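Local coordinates for 3-keto-5-aminohexanoate cleavage protein (Burkholderia xenovorans LB400, PDB 3E02), which probably acts as a zinc-dependent beta-keto acid cleavage enzyme of the TIM-barrel clan, with 3-keto-5-aminohexanoate as its likely substrate, at residues A[32-37]-A[69-74]; A[94-99]-A[155-160]; A[111-116]-A[148-153]. All blocks are in the same frame, centred on the assembly; numbering follows the deposited sequence.

In the fold
Three contacts illustrate how the outer helices and strand ends of a beta/alpha barrel are joined. From the N terminus, contact 1 comes first: helix 31-44 is rejoined by the start of helix 72-78 after the chain has passed through strand 48-54. It closes before contact 2 opens, and the two do not touch. Contact 2 joins helix 95-105 to helix 152-163, and contact 3 is nested inside that loop, tying the end of strand 109-113 to the turn leading into helix 152-163. Contacts 2 and 3 touch through Arg98, whose NH1 and NH2 probably hydrogen-bond to Ser149 O and Asn150 OD1, so helix, strand end and turn form one continuous network.

Contact 1 (A[32-37]-A[69-74]); sequences EEIVKE and MRFLPQ
Val35 and Phe71 bring the two backbones together, their CA atoms 5.7 Å apart, where a turn of helix 31-44 faces the N-cap residue of helix 72-78. Val35 meets residues 69-74 mainly through its CG2 methyl, which lies 3.5 Å from Phe71 CB and 3.6 Å from Gln74 CB, wedged between the two. Gln74 thus gives only the root of its side chain to the packing, for its chain bends at chi2 and carries the amide away. Ile34 takes the ring itself: its CG2 sits over one face in a CH-pi contact, 4.0 Å from the Phe71 centroid, while CD1 reaches CE2 of the same ring at 3.9 Å. With Phe71 CG lodged between the backbone N and the carbonyl carbon (chi1 58°), the ring is swung to meet this methyl pair. At the outer edge Glu32 and Arg70 do not touch directly; one water lies between Glu32 OE2 and Arg70 NE, its approach to the carboxylate doubtfully short, and a second, weakly bound to the same carboxylate oxygen, donates to Arg70 O. Ile34 and Phe71 both also rest on Leu51 of strand 48-54, giving the layering of outer helices over a barrel strand that is characteristic of the TIM-barrel fold.

Contact 2 (A[94-99]-A[155-160]); sequences SLDERL and IERGMT
A salt bridge between Asp96 and Arg157 links two outer helices of the TIM barrel, close to where a capping box of Ser94 and Glu97 starts helix 95-105. In that box Ser94 N donates to Glu97 OE2, and Glu97 N returns a weak bond to Ser94 OG. The short helix segments run roughly parallel, 29° apart, with axes 11.8 Å from each other at closest approach, a gap that Arg157 spans. Its CG is anti to the backbone N (chi1 -179°) and the chain stays extended to NE, which carries the guanidinium across to the other helix. There Arg157 NH2 and NH1 both grip a single oxygen, Asp96 OD1, NH2 at 3.1 Å and NH1 at 3.2 Å; neither bond is straight, and the carboxylate stands almost perpendicular to the guanidinium (87°). Leucine methyls flank the same guanidinium: Leu99 CD1 lies over the centre of one face, 3.9 Å from Arg157 CZ, and Leu95 CD2 comes within 3.5 Å of Arg157 NH1. Deeper in, Leu99 CD2 packs against the backbone of Gly158, 4.3 Å from its CA. Arg157 NE has a second acidic partner, Glu161, one helical turn further along. Leu99 also touches Leu162, and on another side of helix 152-163 Ile155 and Met159 pack against Phe185 of helix 176-187.

Contact 3 (A[111-116]-A[148-153]); sequences SMNMGS and LSNTFS
Asn150 and Asn113 set the pattern of this contact: the carboxamide of the first is laid against the CB of the second, so close that Asn113 CB is 3.2 Å from Asn150 ND2 and 3.5 Å from both Asn150 CG and OD1. The polar end of Asn113 turns to another partner, Tyr174 OH, which its OD1 meets in a hydrogen bond. Asn150 CG lies beside its own backbone N (chi1 -58°), an orientation that directs the amide into the bend made by residues 113 to 116. From there Asn150 ND2 donates to Gly115 O at 3.0 Å in a nearly straight bond (160°); the acceptor is close to the amide plane, although the donor stands well above the plane of the carbonyl. The other end of the amide is held too: a water donates to Asn150 OD1 at 2.7 Å and also to Asn113 O, while Arg98 hydrogen-bonds to the same OD1. Ser116 meets the backbone rather than the amide. Its OG accepts from Asn150 N at 2.8 Å, and Ser116 CA lies 3.2 Å from Leu148 O in a CA-H...O contact. The two chain directions cross almost at a right angle here (86°). Ser116 OG also bonds to Asn118 of the second subunit, whose side chain reaches Asn150 O as well. Thr151, the N-cap of helix 152-163, pairs through OG1 with Asp145 of that subunit. With OD1 accepting from a water and Arg98 and ND2 donating to Gly115 O, the flip of the Asn150 amide is well defined. Through Ser116 OG and Asn150 O the contact joins the end of strand 109-113, where the side chain of Asn113 lies about 7 Å from the zinc ion, to the subunit interface.

Contact 1 (A[32-37]-A[69-74])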
loop_
_atom_site.group_PDB
_atom_site.type_symbol
_atom_site.label_atom_id
_atom_site.label_comp_id
_atom_site.label_asym_id
_atom_site.label_seq_id
_atom_site.Cartn_x
_atom_site.Cartn_y
_atom_site.Cartn_z
ATOM N N GLU A 32 34.433 -21.244 20.786
ATOM C CA GLU A 32 33.811 -21.832 21.978
ATOM C C GLU A 32 32.580 -21.025 22.418
ATOM O O GLU A 32 31.570 -21.605 22.831
ATOM C CB GLU A 32 34.813 -21.953 23.138
ATOM C CG GLU A 32 35.951 -22.953 22.906
ATOM C CD GLU A 32 37.005 -22.506 21.887
ATOM O OE1 GLU A 32 37.293 -21.284 21.757
ATOM O OE2 GLU A 32 37.538 -23.399 21.200
ATOM N N GLU A 33 32.682 -19.696 22.344
ATOM C CA GLU A 33 31.548 -18.798 22.632
ATOM C C GLU A 33 30.420 -18.991 21.612
ATOM O O GLU A 33 29.252 -18.983 21.990
ATOM C CB GLU A 33 31.989 -17.326 22.652
ATOM C CG GLU A 33 32.847 -16.979 23.858
ATOM C CD GLU A 33 33.579 -15.642 23.763
ATOM O OE1 GLU A 33 33.699 -15.049 22.664
ATOM O OE2 GLU A 33 34.046 -15.185 24.828
ATOM N N ILE A 34 30.783 -19.154 20.335
ATOM C CA ILE A 34 29.823 -19.392 19.252
ATOM C C ILE A 34 29.075 -20.720 19.453
ATOM O O ILE A 34 27.858 -20.764 19.279
ATOM C CB ILE A 34 30.494 -19.289 17.852
ATOM C CG1 ILE A 34 30.906 -17.831 17.595
ATOM C CG2 ILE A 34 29.532 -19.773 16.740
ATOM C CD1 ILE A 34 31.810 -17.630 16.413
ATOM N N VAL A 35 29.789 -21.778 19.853
ATOM C CA VAL A 35 29.154 -23.070 20.155
ATOM C C VAL A 35 28.187 -22.934 21.340
ATOM O O VAL A 35 27.040 -23.366 21.251
ATOM C CB VAL A 35 30.179 -24.183 20.467
ATOM C CG1 VAL A 35 29.464 -25.487 20.906
ATOM C CG2 VAL A 35 31.085 -24.437 19.254
ATOM N N LYS A 36 28.663 -22.338 22.436
ATOM C CA LYS A 36 27.868 -22.143 23.663
ATOM C C LYS A 36 26.592 -21.339 23.361
ATOM O O LYS A 36 25.491 -21.719 23.762
ATOM C CB LYS A 36 28.713 -21.447 24.746
ATOM C CG LYS A 36 28.050 -21.366 26.126
ATOM C CD LYS A 36 28.987 -20.767 27.199
ATOM N N GLU A 37 26.754 -20.255 22.612
ATOM C CA GLU A 37 25.631 -19.394 22.216
ATOM C C GLU A 37 24.654 -20.056 21.245
ATOM O O GLU A 37 23.432 -19.922 21.412
ATOM C CB GLU A 37 26.164 -18.068 21.660
ATOM C CG GLU A 37 26.584 -17.146 22.768
ATOM C CD GLU A 37 25.365 -16.528 23.449
ATOM O OE1 GLU A 37 24.676 -15.712 22.794
ATOM O OE2 GLU A 37 25.073 -16.909 24.612
HETATM N N MSE A 69 35.385 -24.700 11.113
HETATM C CA MSE A 69 35.576 -26.094 11.564
HETATM C C MSE A 69 35.844 -26.249 13.061
HETATM O O MSE A 69 35.817 -27.377 13.560
HETATM C CB MSE A 69 36.629 -26.819 10.718
HETATM C CG MSE A 69 36.201 -26.963 9.269
HETATM SE SE MSE A 69 34.434 -27.819 9.069
HETATM C CE MSE A 69 34.028 -27.116 7.356
ATOM N N ARG A 70 36.098 -25.137 13.765
ATOM C CA ARG A 70 36.228 -25.132 15.230
ATOM C C ARG A 70 34.880 -24.936 15.952
ATOM O O ARG A 70 34.837 -25.026 17.183
ATOM C CB ARG A 70 37.275 -24.120 15.682
ATOM C CG ARG A 70 38.694 -24.546 15.299
ATOM C CD ARG A 70 39.710 -23.411 15.339
ATOM N NE ARG A 70 39.795 -22.754 16.642
ATOM C CZ ARG A 70 40.581 -21.715 16.925
ATOM N NH1 ARG A 70 41.381 -21.174 15.998
ATOM N NH2 ARG A 70 40.549 -21.199 18.155
ATOM N N PHE A 71 33.799 -24.652 15.209
ATOM C CA PHE A 71 32.443 -24.626 15.791
ATOM C C PHE A 71 31.360 -25.462 15.081
ATOM O O PHE A 71 30.420 -25.899 15.756
ATOM C CB PHE A 71 31.947 -23.202 16.100
ATOM C CG PHE A 71 31.914 -22.247 14.929
ATOM C CD1 PHE A 71 30.844 -22.249 14.030
ATOM C CD2 PHE A 71 32.890 -21.253 14.795
ATOM C CE1 PHE A 71 30.779 -21.311 12.976
ATOM C CE2 PHE A 71 32.831 -20.303 13.750
ATOM C CZ PHE A 71 31.778 -20.334 12.841
ATOM N N LEU A 72 31.475 -25.700 13.770
ATOM C CA LEU A 72 30.453 -26.488 13.041
ATOM C C LEU A 72 30.273 -27.936 13.545
ATOM O O LEU A 72 29.142 -28.308 13.907
ATOM C CB LEU A 72 30.646 -26.419 11.512
ATOM C CG LEU A 72 30.410 -25.060 10.845
ATOM C CD1 LEU A 72 30.775 -25.110 9.364
ATOM C CD2 LEU A 72 28.978 -24.565 11.029
ATOM N N PRO A 73 31.367 -28.748 13.606
ATOM C CA PRO A 73 31.215 -30.109 14.156
ATOM C C PRO A 73 30.660 -30.121 15.589
ATOM O O PRO A 73 29.822 -30.960 15.918
ATOM C CB PRO A 73 32.647 -30.677 14.143
ATOM C CG PRO A 73 33.445 -29.786 13.331
ATOM C CD PRO A 73 32.757 -28.480 13.190
ATOM N N GLN A 74 31.086 -29.151 16.399
ATOM C CA GLN A 74 30.678 -29.048 17.802
ATOM C C GLN A 74 29.191 -28.730 17.903
ATOM O O GLN A 74 28.488 -29.323 18.719
ATOM C CB GLN A 74 31.495 -27.985 18.550
ATOM C CG GLN A 74 33.009 -28.260 18.692
ATOM C CD GLN A 74 33.828 -28.072 17.420
ATOM O OE1 GLN A 74 33.326 -27.609 16.399
ATOM N NE2 GLN A 74 35.094 -28.457 17.471
HETATM O O HOH W 1 34.654 -24.822 20.024
HETATM O O HOH W 2 38.598 -24.100 19.090
#

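Contact 2 (A[94-99]-A[155-160])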
loop_
_atom_site.group_PDB
_atom_site.type_symbol
_atom_site.label_atom_id
_atom_site.label_comp_id
_atom_site.label_asym_id
_atom_site.label_seq_id
_atom_site.Cartn_x
_atom_site.Cartn_y
_atom_site.Cartn_z
ATOM N N SER A 94 36.597 -10.320 -0.486
ATOM C CA SER A 94 36.361 -10.666 -1.887
ATOM C C SER A 94 35.375 -11.835 -1.949
ATOM O O SER A 94 35.129 -12.487 -0.933
ATOM C CB SER A 94 37.661 -11.084 -2.548
ATOM O OG SER A 94 38.210 -12.214 -1.883
ATOM N N LEU A 95 34.841 -12.115 -3.137
ATOM C CA LEU A 95 33.884 -13.224 -3.290
ATOM C C LEU A 95 34.539 -14.582 -3.013
ATOM O O LEU A 95 33.877 -15.463 -2.454
ATOM C CB LEU A 95 33.179 -13.221 -4.662
ATOM C CG LEU A 95 31.975 -14.185 -4.808
ATOM C CD1 LEU A 95 30.852 -13.892 -3.791
ATOM C CD2 LEU A 95 31.421 -14.144 -6.207
ATOM N N ASP A 96 35.817 -14.737 -3.391
ATOM C CA ASP A 96 36.600 -15.969 -3.120
ATOM C C ASP A 96 36.630 -16.247 -1.627
ATOM O O ASP A 96 36.286 -17.349 -1.199
ATOM C CB ASP A 96 38.062 -15.855 -3.602
ATOM C CG ASP A 96 38.219 -15.904 -5.127
ATOM O OD1 ASP A 96 37.297 -16.334 -5.854
ATOM O OD2 ASP A 96 39.316 -15.522 -5.605
ATOM N N GLU A 97 37.028 -15.236 -0.850
ATOM C CA GLU A 97 37.037 -15.348 0.610
ATOM C C GLU A 97 35.631 -15.665 1.139
ATOM O O GLU A 97 35.453 -16.525 1.984
ATOM C CB GLU A 97 37.448 -14.044 1.277
ATOM C CG GLU A 97 38.849 -13.553 1.076
ATOM C CD GLU A 97 38.996 -12.167 1.688
ATOM O OE1 GLU A 97 38.882 -12.069 2.934
ATOM O OE2 GLU A 97 39.197 -11.188 0.932
ATOM N N ARG A 98 34.644 -14.939 0.624
ATOM C CA ARG A 98 33.260 -15.082 1.076
ATOM C C ARG A 98 32.628 -16.459 0.864
ATOM O O ARG A 98 31.928 -16.938 1.758
ATOM C CB ARG A 98 32.398 -13.995 0.455
ATOM C CG ARG A 98 32.694 -12.606 1.028
ATOM C CD ARG A 98 32.048 -11.560 0.161
ATOM N NE ARG A 98 30.601 -11.783 0.120
ATOM C CZ ARG A 98 29.738 -11.157 -0.678
ATOM N NH1 ARG A 98 30.133 -10.224 -1.526
ATOM N NH2 ARG A 98 28.450 -11.466 -0.614
ATOM N N LEU A 99 32.904 -17.090 -0.275
ATOM C CA LEU A 99 32.376 -18.436 -0.580
ATOM C C LEU A 99 33.150 -19.600 0.063
ATOM O O LEU A 99 32.607 -20.698 0.158
ATOM C CB LEU A 99 32.282 -18.668 -2.103
ATOM C CG LEU A 99 31.321 -17.789 -2.923
ATOM C CD1 LEU A 99 31.449 -18.106 -4.424
ATOM C CD2 LEU A 99 29.866 -17.933 -2.451
ATOM N N ILE A 155 26.088 -13.481 -8.076
ATOM C CA ILE A 155 24.943 -14.261 -7.576
ATOM C C ILE A 155 24.842 -15.589 -8.327
ATOM O O ILE A 155 24.716 -16.643 -7.703
ATOM C CB ILE A 155 23.614 -13.481 -7.659
ATOM C CG1 ILE A 155 23.662 -12.240 -6.741
ATOM C CG2 ILE A 155 22.453 -14.401 -7.246
ATOM C CD1 ILE A 155 22.591 -11.175 -7.055
ATOM N N GLU A 156 24.929 -15.532 -9.656
ATOM C CA GLU A 156 24.872 -16.740 -10.483
ATOM C C GLU A 156 25.976 -17.750 -10.121
ATOM O O GLU A 156 25.693 -18.942 -10.060
ATOM C CB GLU A 156 24.940 -16.386 -11.962
ATOM C CG GLU A 156 24.741 -17.598 -12.881
ATOM C CD GLU A 156 24.487 -17.243 -14.329
ATOM O OE1 GLU A 156 24.112 -16.088 -14.625
ATOM O OE2 GLU A 156 24.635 -18.147 -15.174
ATOM N N ARG A 157 27.198 -17.256 -9.874
ATOM C CA ARG A 157 28.356 -18.094 -9.476
ATOM C C ARG A 157 28.061 -18.802 -8.149
ATOM O O ARG A 157 28.214 -20.024 -8.037
ATOM C CB ARG A 157 29.631 -17.239 -9.345
ATOM C CG ARG A 157 30.922 -18.002 -8.962
ATOM C CD ARG A 157 32.068 -17.069 -8.561
ATOM N NE ARG A 157 33.147 -17.846 -7.941
ATOM C CZ ARG A 157 34.123 -17.370 -7.161
ATOM N NH1 ARG A 157 34.250 -16.066 -6.892
ATOM N NH2 ARG A 157 35.006 -18.237 -6.658
ATOM N N GLY A 158 27.627 -18.024 -7.160
ATOM C CA GLY A 158 27.264 -18.553 -5.845
ATOM C C GLY A 158 26.161 -19.583 -5.933
ATOM O O GLY A 158 26.269 -20.645 -5.341
HETATM N N MSE A 159 25.109 -19.275 -6.691
HETATM C CA MSE A 159 24.001 -20.221 -6.888
HETATM C C MSE A 159 24.455 -21.520 -7.547
HETATM O O MSE A 159 24.039 -22.608 -7.128
HETATM C CB MSE A 159 22.877 -19.592 -7.712
HETATM C CG MSE A 159 22.109 -18.503 -6.985
HETATM SE SE MSE A 159 20.845 -17.732 -8.238
HETATM C CE MSE A 159 19.932 -16.631 -6.991
ATOM N N THR A 160 25.324 -21.406 -8.552
ATOM C CA THR A 160 25.823 -22.580 -9.290
ATOM C C THR A 160 26.748 -23.454 -8.435
ATOM O O THR A 160 26.507 -24.654 -8.300
ATOM C CB THR A 160 26.553 -22.161 -10.596
ATOM O OG1 THR A 160 25.681 -21.344 -11.381
ATOM C CG2 THR A 160 26.960 -23.379 -11.422
#

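Contact 3 (A[111-116]-A[148-153])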
loop_
_atom_site.group_PDB
_atom_site.type_symbol
_atom_site.label_atom_id
_atom_site.label_comp_id
_atom_site.label_asym_id
_atom_site.label_seq_id
_atom_site.Cartn_x
_atom_site.Cartn_y
_atom_site.Cartn_z
ATOM N N SER A 111 23.530 -18.304 3.305
ATOM C CA SER A 111 22.898 -17.017 3.008
ATOM C C SER A 111 23.286 -16.634 1.577
ATOM O O SER A 111 24.324 -17.075 1.076
ATOM C CB SER A 111 23.279 -15.925 4.021
ATOM O OG SER A 111 24.651 -15.631 3.983
HETATM N N MSE A 112 22.428 -15.863 0.914
HETATM C CA MSE A 112 22.662 -15.424 -0.465
HETATM C C MSE A 112 22.124 -14.008 -0.593
HETATM O O MSE A 112 20.923 -13.805 -0.644
HETATM C CB MSE A 112 21.970 -16.399 -1.436
HETATM C CG MSE A 112 22.069 -16.115 -2.935
HETATM SE SE MSE A 112 23.871 -16.104 -3.618
HETATM C CE MSE A 112 24.539 -17.884 -2.971
ATOM N N ASN A 113 23.027 -13.035 -0.630
ATOM C CA ASN A 113 22.658 -11.622 -0.712
ATOM C C ASN A 113 22.210 -11.316 -2.142
ATOM O O ASN A 113 22.955 -11.585 -3.087
ATOM C CB ASN A 113 23.822 -10.779 -0.237
ATOM C CG ASN A 113 24.143 -11.048 1.230
ATOM O OD1 ASN A 113 23.330 -10.765 2.094
ATOM N ND2 ASN A 113 25.306 -11.658 1.501
HETATM N N MSE A 114 20.986 -10.784 -2.282
HETATM C CA MSE A 114 20.334 -10.626 -3.608
HETATM C C MSE A 114 20.556 -9.337 -4.397
HETATM O O MSE A 114 19.915 -9.117 -5.421
HETATM C CB MSE A 114 18.839 -10.972 -3.491
HETATM C CG MSE A 114 18.567 -12.451 -3.255
HETATM SE SE MSE A 114 19.427 -13.607 -4.565
HETATM C CE MSE A 114 18.800 -12.840 -6.104
ATOM N N GLY A 115 21.502 -8.519 -3.974
ATOM C CA GLY A 115 21.813 -7.316 -4.734
ATOM C C GLY A 115 22.947 -6.545 -4.127
ATOM O O GLY A 115 23.332 -6.800 -2.983
ATOM N N SER A 116 23.502 -5.634 -4.912
ATOM C CA SER A 116 24.593 -4.780 -4.456
ATOM C C SER A 116 23.978 -3.538 -3.846
ATOM O O SER A 116 23.017 -2.974 -4.395
ATOM C CB SER A 116 25.528 -4.406 -5.604
ATOM O OG SER A 116 26.095 -5.555 -6.206
ATOM N N LEU A 148 28.263 -3.475 -0.483
ATOM C CA LEU A 148 28.182 -4.924 -0.277
ATOM C C LEU A 148 27.874 -5.429 -1.696
ATOM O O LEU A 148 26.756 -5.277 -2.188
ATOM C CB LEU A 148 27.085 -5.307 0.714
ATOM C CG LEU A 148 26.952 -6.812 0.987
ATOM C CD1 LEU A 148 28.199 -7.334 1.723
ATOM C CD2 LEU A 148 25.696 -7.108 1.777
ATOM N N SER A 149 28.885 -5.980 -2.353
ATOM C CA SER A 149 28.793 -6.370 -3.768
ATOM C C SER A 149 28.127 -7.713 -4.003
ATOM O O SER A 149 28.558 -8.696 -3.452
ATOM C CB SER A 149 30.191 -6.414 -4.386
ATOM O OG SER A 149 30.129 -6.749 -5.775
ATOM N N ASN A 150 27.076 -7.753 -4.828
ATOM C CA ASN A 150 26.432 -9.008 -5.260
ATOM C C ASN A 150 25.880 -8.769 -6.669
ATOM O O ASN A 150 24.689 -8.612 -6.861
ATOM C CB ASN A 150 25.307 -9.442 -4.308
ATOM C CG ASN A 150 25.777 -9.621 -2.900
ATOM O OD1 ASN A 150 26.439 -10.601 -2.612
ATOM N ND2 ASN A 150 25.457 -8.667 -2.010
ATOM N N THR A 151 26.777 -8.733 -7.653
ATOM C CA THR A 151 26.385 -8.505 -9.042
ATOM C C THR A 151 25.627 -9.723 -9.555
ATOM O O THR A 151 25.663 -10.786 -8.925
ATOM C CB THR A 151 27.583 -8.211 -9.955
ATOM O OG1 THR A 151 28.392 -9.381 -10.070
ATOM C CG2 THR A 151 28.417 -7.028 -9.447
ATOM N N PHE A 152 24.923 -9.576 -10.678
ATOM C CA PHE A 152 24.224 -10.722 -11.273
ATOM C C PHE A 152 25.189 -11.887 -11.563
ATOM O O PHE A 152 24.853 -13.032 -11.308
ATOM C CB PHE A 152 23.407 -10.305 -12.501
ATOM C CG PHE A 152 22.143 -9.593 -12.140
ATOM C CD1 PHE A 152 22.127 -8.218 -11.937
ATOM C CD2 PHE A 152 20.967 -10.307 -11.958
ATOM C CE1 PHE A 152 20.944 -7.562 -11.589
ATOM C CE2 PHE A 152 19.786 -9.668 -11.608
ATOM C CZ PHE A 152 19.771 -8.306 -11.419
ATOM N N SER A 153 26.392 -11.583 -12.049
ATOM C CA SER A 153 27.420 -12.621 -12.260
ATOM C C SER A 153 27.840 -13.305 -10.945
ATOM O O SER A 153 27.972 -14.535 -10.892
ATOM C CB SER A 153 28.649 -12.041 -12.956
ATOM O OG SER A 153 28.298 -11.561 -14.240
HETATM O O HOH W 3 25.637 -12.970 -3.518
#